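Peroxiredoxin HYR1 (Saccharomyces cerevisiae, PDB 3CMI) reduces hydroperoxides with electrons from thioredoxin and acts as a hydroperoxide sensor that oxidizes and thereby activates the transcription factor YAP1. Local coordinates at residues Ile104-Gly109 with Arg129-Asn134; Gly109-Asp112 with Leu118-Gln121. One frame throughout, in Å; residues are numbered along the deposited sequence.

In the fold
Both contacts fasten parts of the connection between strands 65-72 and 137-140 of the thioredoxin-like fold, which includes helix 113-121. Both are partly buried, and they differ in chemistry. Contact 1 joins the loop before that helix to the loop after it and is mixed, with an aliphatic pair, Val106 and Ile131, beside an asparagine amide directed at the backbone. Contact 2 ties the end of the first loop to the helix itself through one ion pair, Glu111 with Lys119, and is smaller. They share Gly109, and their centres are about 8 Å apart. Lys119 links them, its ammonium lying against Val106 O of contact 1. Both lie away from the active-site Cys44.

Contact 1 of 2, residues Ile104-Gly109 with Arg129-Asn134; sequences IDVNGG and RGIKWN
Val106 has CG1 anti to its own carbonyl carbon (chi1 -63°), which leaves CG2 in the crowded position between N and C, and this is the methyl that meets Ile131. On the other side Ile131 carries CG1 anti to its carbonyl carbon (chi1 -53°), and CG1 and CB form the surface that receives Val106. The two segments are loops of the thioredoxin fold, one leading into helix 113-121 and the other leading from it to strand 137-140, so the contact closes the two ends of this helical connection on each other. The aliphatic side chains cross at about a right angle, with Val106 CB 3.9 Å from Ile131 CG1. Tyr115 of the helix and Asn39 of strand 34-41 touch both residues, which sets the pair between helix and sheet.

Next along the chain, Asn107 reaches over toward the backbone of Gly130 and Ile131. Its amide carbon CG lies 3.6 Å from Ile131 N and 3.9 Å from Ile131 O; the end of the amide points at both, and they lie close to its plane. The main chains are closest here too, Asn107 CA lying 5.9 Å from Gly130 CA. Gln74 holds the backbone of the first loop through its side-chain amide, OE1 accepting from Val106 N and NE2 donating to Asn107 O; in the second loop Arg149 NH2 bonds to Arg129 O. Beyond Ile131, Trp133 and Asn134 begin the Trp-Asn-Phe sequence familiar in glutathione peroxidases, and Asn134 ND2 stands 3.6 Å above the plane of the Trp133 ring, toward its rim. Across the contact, Val106 CG2 stands 3.8 Å from both CB and CG1 of Ile131.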
loop_
_atom_site.group_PDB
_atom_site.type_symbol
_atom_site.label_atom_id
_atom_site.label_comp_id
_atom_site.label_asym_id
_atom_site.label_seq_id
_atom_site.Cartn_x
_atom_site.Cartn_y
_atom_site.Cartn_z
ATOM N N ILE A 104 5.825 10.207 -4.622
ATOM C CA ILE A 104 5.923 9.633 -5.963
ATOM C C ILE A 104 4.731 10.035 -6.816
ATOM O O ILE A 104 3.743 10.577 -6.305
ATOM C CB ILE A 104 5.958 8.072 -5.934
ATOM C CG1 ILE A 104 4.718 7.512 -5.217
ATOM C CG2 ILE A 104 7.263 7.556 -5.332
ATOM C CD1 ILE A 104 4.281 6.130 -5.687
ATOM N N ASP A 105 4.834 9.765 -8.115
ATOM C CA ASP A 105 3.666 9.668 -8.981
ATOM C C ASP A 105 3.230 8.209 -9.008
ATOM O O ASP A 105 4.058 7.303 -9.167
ATOM C CB ASP A 105 3.985 10.129 -10.405
ATOM C CG ASP A 105 4.186 11.633 -10.515
ATOM O OD1 ASP A 105 4.566 12.088 -11.616
ATOM O OD2 ASP A 105 3.967 12.359 -9.520
ATOM N N VAL A 106 1.929 7.987 -8.848
ATOM C CA VAL A 106 1.354 6.651 -8.943
ATOM C C VAL A 106 0.893 6.367 -10.376
ATOM O O VAL A 106 0.781 5.205 -10.783
ATOM C CB VAL A 106 0.185 6.446 -7.931
ATOM C CG1 VAL A 106 0.693 6.571 -6.491
ATOM C CG2 VAL A 106 -0.951 7.437 -8.183
ATOM N N ASN A 107 0.629 7.439 -11.126
ATOM C CA ASN A 107 0.172 7.355 -12.507
ATOM C C ASN A 107 1.066 8.148 -13.452
ATOM O O ASN A 107 1.808 9.026 -13.016
ATOM C CB ASN A 107 -1.259 7.896 -12.644
ATOM C CG ASN A 107 -2.272 7.142 -11.797
ATOM O OD1 ASN A 107 -3.252 7.727 -11.338
ATOM N ND2 ASN A 107 -2.056 5.844 -11.606
ATOM N N GLY A 108 0.969 7.839 -14.745
ATOM C CA GLY A 108 1.621 8.619 -15.798
ATOM C C GLY A 108 3.001 8.127 -16.195
ATOM O O GLY A 108 3.433 7.047 -15.787
ATOM N N GLY A 109 3.693 8.936 -16.993
ATOM C CA GLY A 109 5.021 8.601 -17.510
ATOM C C GLY A 109 6.124 8.502 -16.470
ATOM O O GLY A 109 7.177 7.926 -16.740
ATOM N N ARG A 129 -6.462 1.523 -15.773
ATOM C CA ARG A 129 -5.698 0.747 -14.797
ATOM C C ARG A 129 -5.207 1.646 -13.678
ATOM O O ARG A 129 -4.923 1.177 -12.577
ATOM C CB ARG A 129 -4.489 0.088 -15.463
ATOM C CG ARG A 129 -4.852 -0.892 -16.567
ATOM C CD ARG A 129 -3.666 -1.272 -17.445
ATOM N NE ARG A 129 -2.746 -2.170 -16.753
ATOM C CZ ARG A 129 -1.600 -1.788 -16.197
ATOM N NH1 ARG A 129 -0.836 -2.681 -15.585
ATOM N NH2 ARG A 129 -1.216 -0.515 -16.252
ATOM N N GLY A 130 -5.109 2.940 -13.967
ATOM C CA GLY A 130 -4.533 3.905 -13.042
ATOM C C GLY A 130 -5.256 4.029 -11.716
ATOM O O GLY A 130 -6.397 3.580 -11.569
ATOM N N ILE A 131 -4.571 4.636 -10.750
ATOM C CA ILE A 131 -5.145 4.940 -9.443
ATOM C C ILE A 131 -6.128 6.092 -9.610
ATOM O O ILE A 131 -5.802 7.105 -10.234
ATOM C CB ILE A 131 -4.041 5.320 -8.419
ATOM C CG1 ILE A 131 -2.944 4.235 -8.353
ATOM C CG2 ILE A 131 -4.646 5.616 -7.035
ATOM C CD1 ILE A 131 -3.432 2.819 -7.959
ATOM N N LYS A 132 -7.328 5.927 -9.065
ATOM C CA LYS A 132 -8.411 6.896 -9.269
ATOM C C LYS A 132 -8.325 8.096 -8.327
ATOM O O LYS A 132 -8.541 9.233 -8.750
ATOM C CB LYS A 132 -9.789 6.222 -9.148
ATOM C CG LYS A 132 -10.367 5.685 -10.457
ATOM C CD LYS A 132 -9.712 4.370 -10.886
ATOM C CE LYS A 132 -10.235 3.883 -12.239
ATOM N NZ LYS A 132 -11.582 3.236 -12.145
ATOM N N TRP A 133 -8.025 7.838 -7.053
ATOM C CA TRP A 133 -7.939 8.906 -6.059
ATOM C C TRP A 133 -7.019 8.539 -4.896
ATOM O O TRP A 133 -6.440 7.451 -4.869
ATOM C CB TRP A 133 -9.341 9.289 -5.551
ATOM C CG TRP A 133 -9.521 10.776 -5.378
ATOM C CD1 TRP A 133 -9.601 11.716 -6.374
ATOM C CD2 TRP A 133 -9.639 11.492 -4.142
ATOM N NE1 TRP A 133 -9.759 12.970 -5.831
ATOM C CE2 TRP A 133 -9.787 12.862 -4.465
ATOM C CE3 TRP A 133 -9.638 11.110 -2.793
ATOM C CZ2 TRP A 133 -9.931 13.854 -3.485
ATOM C CZ3 TRP A 133 -9.779 12.097 -1.817
ATOM C CH2 TRP A 133 -9.925 13.452 -2.171
ATOM N N ASN A 134 -6.877 9.459 -3.948
ATOM C CA ASN A 134 -6.149 9.204 -2.706
ATOM C C ASN A 134 -6.642 7.950 -1.990
ATOM O O ASN A 134 -7.830 7.630 -2.046
ATOM C CB ASN A 134 -6.281 10.401 -1.766
ATOM C CG ASN A 134 -5.581 11.637 -2.287
ATOM O OD1 ASN A 134 -4.448 11.568 -2.768
ATOM N ND2 ASN A 134 -6.250 12.780 -2.186
#

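Contact 2 of 2, residues Gly109-Asp112 with Leu118-Gln121; sequences GNED and LKSQ
Lys119 NZ is held by Glu111 OE1 at 2.7 Å, a salt bridge in which the ammonium donates to the carboxylate, and more weakly by Val106 O. The nitrogen meets OE1 head-on, nearly in line with the CD-OE1 bond. Lys119 is buried, and the paired carboxylate and the nearby carbonyl oxygen would together offset its charge and probably keep it protonated.

The two side chains arrive from opposite directions and together bridge the 10.7 Å between Glu111 CA and Lys119 CA, the lysine giving the longer part. Glu111 has CG anti to its backbone N (chi1 157°) and runs extended beyond it. Lys119 instead bends at chi2 and chi3 before straightening to NZ, and this turn also brings its CE within 3.3 Å of Glu111 OE1. The bridge therefore lies between side-chain ends, with the two backbones well apart.

The motif beside it is the N-cap of helix 113-121, made by Asp112, whose OD2 accepts from Val114 N in the first turn. Glu111 directly precedes this residue and thus reaches from the approach to the helix forward to a lysine farther along it, tying the incoming chain to the helix it starts. Just before it, Asn110 ND2 bonds back to Gly109 O at 3.2 Å; the donor sits above the carbonyl plane, 51° out of it, so the bond avoids the lone-pair directions although its N-H is fairly straight.

Helix 113-121 packs beside strand 146-150 at the border of the sheet: Lys119 touches Arg149, and Leu118 and Gln121 both touch Val146, while Asp112 pairs through its backbone with Asp105 in the loop that follows strand 65-72.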
loop_
_atom_site.group_PDB
_atom_site.type_symbol
_atom_site.label_atom_id
_atom_site.label_comp_id
_atom_site.label_asym_id
_atom_site.label_seq_id
_atom_site.Cartn_x
_atom_site.Cartn_y
_atom_site.Cartn_z
ATOM N N GLY A 109 3.693 8.936 -16.993
ATOM C CA GLY A 109 5.021 8.601 -17.510
ATOM C C GLY A 109 6.124 8.502 -16.470
ATOM O O GLY A 109 7.177 7.926 -16.740
ATOM N N ASN A 110 5.885 9.068 -15.288
ATOM C CA ASN A 110 6.840 9.006 -14.175
ATOM C C ASN A 110 6.343 8.121 -13.024
ATOM O O ASN A 110 6.772 8.265 -11.880
ATOM C CB ASN A 110 7.182 10.416 -13.669
ATOM C CG ASN A 110 8.058 11.217 -14.646
ATOM O OD1 ASN A 110 8.286 12.411 -14.439
ATOM N ND2 ASN A 110 8.553 10.567 -15.700
ATOM N N GLU A 111 5.429 7.208 -13.350
ATOM C CA GLU A 111 4.887 6.224 -12.411
ATOM C C GLU A 111 5.999 5.403 -11.748
ATOM O O GLU A 111 6.891 4.888 -12.431
ATOM C CB GLU A 111 3.909 5.317 -13.167
ATOM C CG GLU A 111 3.649 3.954 -12.567
ATOM C CD GLU A 111 3.018 3.012 -13.573
ATOM O OE1 GLU A 111 1.792 2.798 -13.501
ATOM O OE2 GLU A 111 3.747 2.495 -14.441
ATOM N N ASP A 112 5.939 5.296 -10.420
ATOM C CA ASP A 112 6.931 4.543 -9.653
ATOM C C ASP A 112 6.831 3.056 -9.974
ATOM O O ASP A 112 5.721 2.533 -10.107
ATOM C CB ASP A 112 6.736 4.762 -8.148
ATOM C CG ASP A 112 7.906 4.245 -7.323
ATOM O OD1 ASP A 112 8.878 5.000 -7.110
ATOM O OD2 ASP A 112 7.847 3.082 -6.873
ATOM N N LEU A 118 2.269 -3.269 -9.103
ATOM C CA LEU A 118 0.973 -3.512 -8.473
ATOM C C LEU A 118 -0.153 -3.564 -9.497
ATOM O O LEU A 118 -0.946 -4.506 -9.498
ATOM C CB LEU A 118 0.683 -2.492 -7.366
ATOM C CG LEU A 118 1.537 -2.621 -6.090
ATOM C CD1 LEU A 118 1.274 -1.463 -5.123
ATOM C CD2 LEU A 118 1.329 -3.968 -5.392
ATOM N N LYS A 119 -0.197 -2.581 -10.391
ATOM C CA LYS A 119 -1.239 -2.520 -11.425
ATOM C C LYS A 119 -1.194 -3.684 -12.417
ATOM O O LYS A 119 -2.232 -4.082 -12.949
ATOM C CB LYS A 119 -1.205 -1.170 -12.144
ATOM C CG LYS A 119 -1.972 -0.089 -11.394
ATOM C CD LYS A 119 -1.197 1.218 -11.296
ATOM C CE LYS A 119 -1.275 2.020 -12.560
ATOM N NZ LYS A 119 -0.640 3.365 -12.425
ATOM N N SER A 120 0.000 -4.234 -12.653
ATOM C CA SER A 120 0.162 -5.402 -13.529
ATOM C C SER A 120 -0.443 -6.666 -12.917
ATOM O O SER A 120 -0.805 -7.600 -13.639
ATOM C CB SER A 120 1.633 -5.644 -13.860
ATOM O OG SER A 120 2.309 -6.252 -12.769
ATOM N N GLN A 121 -0.539 -6.690 -11.587
ATOM C CA GLN A 121 -1.112 -7.828 -10.867
ATOM C C GLN A 121 -2.613 -7.679 -10.653
ATOM O O GLN A 121 -3.355 -8.670 -10.691
ATOM C CB GLN A 121 -0.420 -8.025 -9.509
ATOM C CG GLN A 121 1.095 -8.226 -9.575
ATOM C CD GLN A 121 1.495 -9.370 -10.481
ATOM O OE1 GLN A 121 2.093 -9.157 -11.533
ATOM N NE2 GLN A 121 1.148 -10.588 -10.092
#